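Local coordinates for protein nudix Hydrolase, RenU (Mycolicibacterium smegmatis, PDB 6UUF) that probably hydrolyses nucleotide-type substrates such as NADH in a magnesium-dependent reaction, as a member of the Nudix hydrolase family, at residues Trp18-Leu27 with Leu56-His64; Ala77-Gln85 with Leu118-Leu129. The protein carries 3 engineered substitutions. All blocks are in the same frame, centred on the assembly; numbering follows the deposited sequence.

Interaction 1 of 2, residues Trp18-Leu27 with Leu56-His64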
loop_
_atom_site.group_PDB
_atom_site.type_symbol
_atom_site.label_atom_id
_atom_site.label_comp_id
_atom_site.label_asym_id
_atom_site.label_seq_id
_atom_site.Cartn_x
_atom_site.Cartn_y
_atom_site.Cartn_z
ATOM N N TRP A 18 12.107 5.567 -7.861
ATOM C CA TRP A 18 11.177 6.149 -8.777
ATOM C C TRP A 18 10.143 7.063 -8.121
ATOM O O TRP A 18 9.464 6.671 -7.156
ATOM C CB TRP A 18 10.415 5.081 -9.509
ATOM C CG TRP A 18 9.546 5.718 -10.513
ATOM C CD1 TRP A 18 8.203 5.877 -10.448
ATOM C CD2 TRP A 18 9.977 6.346 -11.710
ATOM N NE1 TRP A 18 7.760 6.536 -11.553
ATOM C CE2 TRP A 18 8.830 6.851 -12.345
ATOM C CE3 TRP A 18 11.225 6.530 -12.311
ATOM C CZ2 TRP A 18 8.879 7.491 -13.569
ATOM C CZ3 TRP A 18 11.291 7.188 -13.492
ATOM C CH2 TRP A 18 10.116 7.670 -14.127
ATOM N N GLY A 19 9.998 8.265 -8.672
ATOM C CA GLY A 19 8.905 9.147 -8.291
ATOM C C GLY A 19 9.379 10.278 -7.406
ATOM O O GLY A 19 9.644 10.115 -6.201
ATOM N N ARG A 20 9.481 11.441 -8.014
ATOM C CA ARG A 20 9.950 12.621 -7.320
ATOM C C ARG A 20 9.228 12.974 -6.035
ATOM O O ARG A 20 9.839 13.472 -5.093
ATOM C CB ARG A 20 9.927 13.788 -8.288
ATOM C CG ARG A 20 11.063 13.634 -9.284
ATOM C CD ARG A 20 11.492 14.924 -9.915
ATOM N NE ARG A 20 12.866 14.812 -10.409
ATOM C CZ ARG A 20 13.974 15.252 -9.798
ATOM N NH1 ARG A 20 15.138 15.068 -10.407
ATOM N NH2 ARG A 20 13.955 15.893 -8.624
ATOM N N HIS A 21 7.942 12.697 -5.982
ATOM C CA HIS A 21 7.125 12.997 -4.799
ATOM C C HIS A 21 6.896 11.754 -3.938
ATOM O O HIS A 21 5.956 11.723 -3.132
ATOM C CB HIS A 21 5.760 13.532 -5.274
ATOM C CG HIS A 21 5.850 14.654 -6.266
ATOM N ND1 HIS A 21 6.503 15.836 -5.987
ATOM C CD2 HIS A 21 5.329 14.794 -7.508
ATOM C CE1 HIS A 21 6.400 16.647 -7.027
ATOM N NE2 HIS A 21 5.683 16.043 -7.954
ATOM N N GLY A 22 7.709 10.715 -4.143
ATOM C CA GLY A 22 7.530 9.488 -3.436
ATOM C C GLY A 22 6.346 8.693 -3.949
ATOM O O GLY A 22 5.756 8.975 -5.029
ATOM N N ALA A 23 6.056 7.654 -3.192
ATOM C CA ALA A 23 5.006 6.739 -3.545
ATOM C C ALA A 23 4.117 6.534 -2.328
ATOM O O ALA A 23 4.494 6.872 -1.175
ATOM C CB ALA A 23 5.587 5.428 -4.003
ATOM N N ALA A 24 2.962 5.950 -2.604
ATOM C CA ALA A 24 1.965 5.666 -1.573
ATOM C C ALA A 24 1.258 4.361 -1.868
ATOM O O ALA A 24 1.016 4.032 -3.024
ATOM C CB ALA A 24 0.937 6.781 -1.514
ATOM N N GLY A 25 0.914 3.624 -0.818
ATOM C CA GLY A 25 0.145 2.384 -0.971
ATOM C C GLY A 25 -1.031 2.313 -0.027
ATOM O O GLY A 25 -0.963 2.873 1.078
ATOM N N LEU A 26 -2.085 1.600 -0.454
ATOM C CA LEU A 26 -3.267 1.414 0.343
ATOM C C LEU A 26 -3.243 0.132 1.132
ATOM O O LEU A 26 -3.204 -0.938 0.553
ATOM C CB LEU A 26 -4.489 1.411 -0.545
ATOM C CG LEU A 26 -5.776 1.751 0.182
ATOM C CD1 LEU A 26 -5.793 3.139 0.805
ATOM C CD2 LEU A 26 -6.894 1.601 -0.845
ATOM N N LEU A 27 -3.304 0.251 2.455
ATOM C CA LEU A 27 -3.569 -0.873 3.362
ATOM C C LEU A 27 -5.033 -0.850 3.703
ATOM O O LEU A 27 -5.461 -0.161 4.638
ATOM C CB LEU A 27 -2.712 -0.741 4.624
ATOM C CG LEU A 27 -2.861 -1.783 5.722
ATOM C CD1 LEU A 27 -2.718 -3.146 5.100
ATOM C CD2 LEU A 27 -1.747 -1.611 6.768
ATOM N N LEU A 56 1.348 -3.881 -0.990
ATOM C CA LEU A 56 0.099 -3.125 -1.072
ATOM C C LEU A 56 -0.023 -2.617 -2.485
ATOM O O LEU A 56 0.996 -2.329 -3.096
ATOM C CB LEU A 56 0.110 -1.984 -0.116
ATOM C CG LEU A 56 0.480 -2.351 1.334
ATOM C CD1 LEU A 56 0.630 -1.086 2.154
ATOM C CD2 LEU A 56 -0.559 -3.269 1.951
ATOM N N PRO A 57 -1.261 -2.504 -3.009
ATOM C CA PRO A 57 -1.430 -1.765 -4.256
ATOM C C PRO A 57 -1.059 -0.318 -4.007
ATOM O O PRO A 57 -1.445 0.251 -2.966
ATOM C CB PRO A 57 -2.921 -1.856 -4.562
ATOM C CG PRO A 57 -3.561 -2.514 -3.399
ATOM C CD PRO A 57 -2.537 -2.738 -2.332
ATOM N N GLY A 58 -0.220 0.221 -4.877
ATOM C CA GLY A 58 0.289 1.566 -4.666
ATOM C C GLY A 58 0.870 2.118 -5.949
ATOM O O GLY A 58 0.941 1.436 -6.943
ATOM N N GLY A 59 1.309 3.357 -5.919
ATOM C CA GLY A 59 2.107 3.822 -7.025
ATOM C C GLY A 59 2.694 5.145 -6.654
ATOM O O GLY A 59 2.661 5.546 -5.485
ATOM N N ALA A 60 3.215 5.816 -7.661
ATOM C CA ALA A 60 3.865 7.111 -7.489
ATOM C C ALA A 60 2.892 8.237 -7.245
ATOM O O ALA A 60 1.816 8.318 -7.867
ATOM C CB ALA A 60 4.764 7.448 -8.688
ATOM N N ARG A 61 3.285 9.113 -6.340
ATOM C CA ARG A 61 2.477 10.259 -6.003
ATOM C C ARG A 61 2.680 11.347 -7.037
ATOM O O ARG A 61 3.816 11.673 -7.396
ATOM C CB ARG A 61 2.897 10.766 -4.647
ATOM C CG ARG A 61 2.085 11.916 -4.164
ATOM C CD ARG A 61 2.504 12.303 -2.764
ATOM N NE ARG A 61 1.798 13.529 -2.410
ATOM C CZ ARG A 61 2.061 14.261 -1.332
ATOM N NH1 ARG A 61 3.045 13.918 -0.500
ATOM N NH2 ARG A 61 1.362 15.376 -1.118
ATOM N N ASP A 62 1.569 11.894 -7.509
ATOM C CA ASP A 62 1.599 12.988 -8.465
ATOM C C ASP A 62 1.703 14.361 -7.741
ATOM O O ASP A 62 1.369 14.507 -6.553
ATOM C CB ASP A 62 0.364 12.895 -9.367
ATOM C CG ASP A 62 0.552 13.577 -10.714
ATOM O OD1 ASP A 62 1.674 14.078 -11.037
ATOM O OD2 ASP A 62 -0.441 13.599 -11.474
ATOM N N SER A 63 2.191 15.357 -8.472
ATOM C CA SER A 63 2.461 16.704 -7.965
ATOM C C SER A 63 1.339 17.428 -7.254
ATOM O O SER A 63 1.618 18.252 -6.423
ATOM C CB SER A 63 2.909 17.614 -9.105
ATOM O OG SER A 63 3.974 17.021 -9.797
ATOM N N HIS A 64 0.092 17.110 -7.565
ATOM C CA HIS A 64 -1.018 17.834 -7.027
ATOM C C HIS A 64 -1.809 16.995 -5.987
ATOM O O HIS A 64 -2.782 17.462 -5.428
ATOM C CB HIS A 64 -1.905 18.246 -8.169
ATOM C CG HIS A 64 -2.562 17.104 -8.839
ATOM N ND1 HIS A 64 -1.893 16.266 -9.699
ATOM C CD2 HIS A 64 -3.820 16.631 -8.750
ATOM C CE1 HIS A 64 -2.721 15.338 -10.136
ATOM N NE2 HIS A 64 -3.894 15.536 -9.574
HETATM O O HOH W 1 6.257 10.599 -7.159
HETATM O O HOH W 2 4.877 11.521 -0.395
#

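Interaction 2 of 2, residues Ala77-Gln85 with Leu118-Leu129. Engineered in segment 77-85: A77 (natural residue Glu), A78 (natural residue Glu).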
loop_
_atom_site.group_PDB
_atom_site.type_symbol
_atom_site.label_atom_id
_atom_site.label_comp_id
_atom_site.label_asym_id
_atom_site.label_seq_id
_atom_site.Cartn_x
_atom_site.Cartn_y
_atom_site.Cartn_z
ATOM N N ALA A 77 -6.879 1.662 -9.918
ATOM C CA ALA A 77 -6.185 1.172 -11.145
ATOM C C ALA A 77 -5.844 -0.326 -11.124
ATOM O O ALA A 77 -6.031 -1.038 -12.130
ATOM C CB ALA A 77 -4.935 1.988 -11.415
ATOM N N ALA A 78 -5.417 -0.807 -9.959
ATOM C CA ALA A 78 -4.982 -2.185 -9.797
ATOM C C ALA A 78 -6.108 -3.152 -9.519
ATOM O O ALA A 78 -5.979 -4.311 -9.850
ATOM C CB ALA A 78 -3.960 -2.274 -8.676
ATOM N N ALA A 79 -7.189 -2.704 -8.889
ATOM C CA ALA A 79 -8.223 -3.605 -8.384
ATOM C C ALA A 79 -9.663 -3.225 -8.718
ATOM O O ALA A 79 -10.570 -4.010 -8.422
ATOM C CB ALA A 79 -8.083 -3.772 -6.877
ATOM N N GLY A 80 -9.879 -2.069 -9.350
ATOM C CA GLY A 80 -11.217 -1.604 -9.693
ATOM C C GLY A 80 -12.036 -1.150 -8.498
ATOM O O GLY A 80 -13.257 -1.030 -8.599
ATOM N N LEU A 81 -11.393 -0.864 -7.367
ATOM C CA LEU A 81 -12.132 -0.501 -6.171
ATOM C C LEU A 81 -12.680 0.910 -6.311
ATOM O O LEU A 81 -11.914 1.811 -6.646
ATOM C CB LEU A 81 -11.224 -0.532 -4.942
ATOM C CG LEU A 81 -10.531 -1.860 -4.634
ATOM C CD1 LEU A 81 -9.711 -1.735 -3.365
ATOM C CD2 LEU A 81 -11.543 -2.973 -4.530
ATOM N N PRO A 82 -13.992 1.120 -6.057
ATOM C CA PRO A 82 -14.466 2.502 -6.049
ATOM C C PRO A 82 -14.145 3.183 -4.738
ATOM O O PRO A 82 -14.347 2.601 -3.655
ATOM C CB PRO A 82 -15.986 2.386 -6.239
ATOM C CG PRO A 82 -16.280 0.950 -6.421
ATOM C CD PRO A 82 -15.106 0.175 -5.904
ATOM N N ALA A 83 -13.656 4.414 -4.850
ATOM C CA ALA A 83 -13.395 5.256 -3.692
ATOM C C ALA A 83 -14.583 5.347 -2.730
ATOM O O ALA A 83 -14.393 5.424 -1.515
ATOM C CB ALA A 83 -13.004 6.651 -4.153
ATOM N N GLU A 84 -15.804 5.357 -3.259
ATOM C CA GLU A 84 -16.982 5.509 -2.387
ATOM C C GLU A 84 -17.201 4.316 -1.457
ATOM O O GLU A 84 -17.848 4.456 -0.418
ATOM C CB GLU A 84 -18.257 5.843 -3.191
ATOM C CG GLU A 84 -18.750 4.756 -4.135
ATOM C CD GLU A 84 -19.508 3.627 -3.454
ATOM O OE1 GLU A 84 -19.521 2.530 -4.049
ATOM O OE2 GLU A 84 -20.086 3.812 -2.346
ATOM N N GLN A 85 -16.657 3.154 -1.826
ATOM C CA GLN A 85 -16.720 1.964 -0.971
ATOM C C GLN A 85 -15.606 1.851 0.064
ATOM O O GLN A 85 -15.480 0.806 0.707
ATOM C CB GLN A 85 -16.747 0.713 -1.823
ATOM C CG GLN A 85 -18.150 0.311 -2.211
ATOM C CD GLN A 85 -18.168 -0.477 -3.488
ATOM O OE1 GLN A 85 -17.366 -1.399 -3.677
ATOM N NE2 GLN A 85 -19.084 -0.119 -4.385
ATOM N N LEU A 118 -14.265 -6.668 -0.344
ATOM C CA LEU A 118 -14.757 -6.235 -1.662
ATOM C C LEU A 118 -14.313 -7.156 -2.792
ATOM O O LEU A 118 -13.211 -7.738 -2.743
ATOM C CB LEU A 118 -14.272 -4.797 -1.984
ATOM C CG LEU A 118 -14.616 -3.721 -0.972
ATOM C CD1 LEU A 118 -14.120 -2.340 -1.387
ATOM C CD2 LEU A 118 -16.121 -3.721 -0.751
ATOM N N HIS A 119 -15.179 -7.268 -3.806
ATOM C CA HIS A 119 -14.840 -7.882 -5.106
ATOM C C HIS A 119 -13.909 -6.950 -5.868
ATOM O O HIS A 119 -14.120 -5.729 -5.909
ATOM C CB HIS A 119 -16.088 -8.108 -5.967
ATOM C CG HIS A 119 -15.786 -8.707 -7.311
ATOM N ND1 HIS A 119 -15.608 -7.943 -8.449
ATOM C CD2 HIS A 119 -15.602 -9.998 -7.693
ATOM C CE1 HIS A 119 -15.350 -8.740 -9.474
ATOM N NE2 HIS A 119 -15.329 -9.990 -9.041
ATOM N N THR A 120 -12.885 -7.530 -6.467
ATOM C CA THR A 120 -11.828 -6.792 -7.146
ATOM C C THR A 120 -11.858 -7.260 -8.606
ATOM O O THR A 120 -12.255 -8.400 -8.887
ATOM C CB THR A 120 -10.427 -7.057 -6.502
ATOM O OG1 THR A 120 -10.096 -8.433 -6.600
ATOM C CG2 THR A 120 -10.436 -6.759 -5.040
ATOM N N VAL A 121 -11.476 -6.368 -9.518
ATOM C CA VAL A 121 -11.180 -6.722 -10.896
ATOM C C VAL A 121 -9.687 -6.462 -11.109
ATOM O O VAL A 121 -9.286 -5.299 -11.142
ATOM C CB VAL A 121 -12.030 -5.907 -11.904
ATOM C CG1 VAL A 121 -11.777 -6.391 -13.341
ATOM C CG2 VAL A 121 -13.503 -6.015 -11.540
ATOM N N PRO A 122 -8.859 -7.539 -11.222
ATOM C CA PRO A 122 -7.413 -7.309 -11.375
ATOM C C PRO A 122 -7.057 -6.672 -12.731
ATOM O O PRO A 122 -7.726 -6.917 -13.746
ATOM C CB PRO A 122 -6.791 -8.709 -11.206
ATOM C CG PRO A 122 -7.885 -9.655 -11.540
ATOM C CD PRO A 122 -9.182 -8.983 -11.175
ATOM N N ASN A 123 -6.052 -5.809 -12.699
ATOM C CA ASN A 123 -5.535 -5.135 -13.868
ATOM C C ASN A 123 -4.080 -4.732 -13.563
ATOM O O ASN A 123 -3.609 -4.941 -12.440
ATOM C CB ASN A 123 -6.403 -3.907 -14.160
ATOM C CG ASN A 123 -6.391 -3.506 -15.626
ATOM O OD1 ASN A 123 -5.823 -4.203 -16.479
ATOM N ND2 ASN A 123 -7.016 -2.368 -15.928
ATOM N N ARG A 124 -3.360 -4.185 -14.545
ATOM C CA ARG A 124 -1.991 -3.712 -14.324
ATOM C C ARG A 124 -1.082 -4.882 -13.848
ATOM O O ARG A 124 -1.122 -5.960 -14.468
ATOM C CB ARG A 124 -1.991 -2.495 -13.369
ATOM C CG ARG A 124 -2.691 -1.250 -13.922
ATOM C CD ARG A 124 -1.686 -0.294 -14.550
ATOM N NE ARG A 124 -2.274 0.984 -14.950
ATOM C CZ ARG A 124 -1.579 2.059 -15.344
ATOM N NH1 ARG A 124 -0.245 2.043 -15.402
ATOM N NH2 ARG A 124 -2.227 3.173 -15.682
ATOM N N GLU A 125 -0.335 -4.713 -12.745
ATOM C CA GLU A 125 0.579 -5.771 -12.241
ATOM C C GLU A 125 -0.104 -6.751 -11.248
ATOM O O GLU A 125 0.575 -7.572 -10.595
ATOM C CB GLU A 125 1.916 -5.226 -11.650
ATOM C CG GLU A 125 2.075 -3.729 -11.473
ATOM C CD GLU A 125 1.427 -3.201 -10.213
ATOM O OE1 GLU A 125 0.309 -2.647 -10.313
ATOM O OE2 GLU A 125 2.058 -3.334 -9.140
ATOM N N SER A 126 -1.436 -6.668 -11.141
ATOM C CA SER A 126 -2.204 -7.547 -10.259
ATOM C C SER A 126 -2.267 -8.916 -10.902
ATOM O O SER A 126 -3.082 -9.169 -11.814
ATOM C CB SER A 126 -3.604 -6.981 -9.988
ATOM O OG SER A 126 -3.497 -5.679 -9.424
ATOM N N ALA A 127 -1.325 -9.752 -10.471
ATOM C CA ALA A 127 -1.304 -11.157 -10.836
ATOM C C ALA A 127 -2.423 -11.830 -10.049
ATOM O O ALA A 127 -3.169 -12.661 -10.582
ATOM C CB ALA A 127 0.045 -11.789 -10.501
ATOM N N GLU A 128 -2.512 -11.451 -8.778
ATOM C CA GLU A 128 -3.650 -11.758 -7.946
ATOM C C GLU A 128 -3.798 -10.622 -6.894
ATOM O O GLU A 128 -2.853 -9.875 -6.567
ATOM C CB GLU A 128 -3.477 -13.164 -7.307
ATOM C CG GLU A 128 -4.751 -13.780 -6.709
ATOM C CD GLU A 128 -4.489 -14.880 -5.676
ATOM O OE1 GLU A 128 -3.437 -15.555 -5.739
ATOM O OE2 GLU A 128 -5.354 -15.079 -4.793
ATOM N N LEU A 129 -5.028 -10.448 -6.465
ATOM C CA LEU A 129 -5.358 -9.731 -5.257
ATOM C C LEU A 129 -6.044 -10.707 -4.334
ATOM O O LEU A 129 -6.895 -11.496 -4.756
ATOM C CB LEU A 129 -6.299 -8.608 -5.566
ATOM C CG LEU A 129 -5.644 -7.497 -6.352
ATOM C CD1 LEU A 129 -6.696 -6.886 -7.272
ATOM C CD2 LEU A 129 -5.028 -6.513 -5.360
#

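Interaction 1 of 2, residues Trp18-Leu27 with Leu56-His64
The axes of the short strands 23-27 and 58-60 approach to 4.7 Å at 164°, antiparallel, with A24 and G59 as the hydrogen-bonded pair flanked by the non-hydrogen-bonded pairs A23-A60 and G25-G58. L26 N donates to P57 O on one side and R61 N to G22 O on the other. With no side chain on either residue, G25 and G58 come to 3.8 Å between their CA atoms. At the inner end, L56 CD2 meets L27 CD1 at 3.8 Å, and L56 CB rests on L26 O. Beyond the sheet, the type I turn from G19 to G22 places H21 beside R61-S63. The imidazole presents its edge to R61 O and S63 OG, and H21 NE2 and S63 OG share a 2.7 Å hydrogen bond. R61 leaves with CG anti to its backbone nitrogen (chi1 -177°) and stays extended, passing its CB and CD along H21 O, each at 3.5 Å. One water spans R61 NH1 and H21 O; R61 NE turns to the carbonyl of E65. A second water accepts from H21 N and donates to both G22 O and R61 O. At the end of the ladder the two waters thus link the backbone polar atoms and the H21-S63 bond adds a side-chain link, tying the start of the Nudix box loop to the turn preceding the central strand.

Interaction 2 of 2, residues Ala77-Gln85 with Leu118-Leu129
A78 O, near the end of helix 67-79, accepts from two donors of the segment 118-129, which approach opposite faces of its carbonyl plane: N123 N at 3.2 Å and S126 OG at 2.9 Å. The next carbonyl, A79 O, takes V121 N at 2.8 Å, the donor standing 45° out of the plane, while T120 CA adds a CA-H...O contact to the same oxygen. V121 O in return lies 3.4 Å from A79 CA. A79 CB packs tightly against L129 CD1 and also touches T120 CB. L81 and T120 run side by side, with L81 CD2 4.0 Å from T120 CG2 and 4.1 Å from L118 CD1. Farther along, the extended amide arm of Q85 passes the L118 methyls, its OE1 3.9 Å from CD2.

A type II' turn from N123 to S126 brings the N123 amide and the S126 hydroxyl to the same carbonyl. Partners outside the two segments help to position these residues: S126 OG also bonds Q42 NE2 of strand 37-44, L118 O holds the W131 indole, and H76 ND1 binds L81 O. G80, with positive phi, takes the chain out of the helix. A77 and A78 are engineered; both positions are glutamate in the natural protein. The segment 77-81 corresponds to the C-terminal end of the Nudix box, whose helix and following glycine are anchored here at the edge of the Nudix fold, where the end of the Nudix helix meets the loop entering strand 126-133.

How the interactions relate
Interactions 1 and 2 involve opposite ends of the Nudix box: segment 56-64 contains its start, which pairs with strand 23-27, and segment 77-85 contains its end. Their centres are about 16 Å apart, yet the two meet directly where P57 CB lies 4.3 Å from A78 CB. Strand 54-60 and helix 67-79 follow each other in the chain and both reach the same mixed sheet; R73 on the helix also bonds A60 O. In Nudix enzymes generally, glutamates of this helix coordinate the catalytic magnesium. The natural glutamates at 77 and 78 would probably be among the ligands, whereas the engineered alanines cannot bind metal through a side chain. Both contacts thus probably border the metal-binding region.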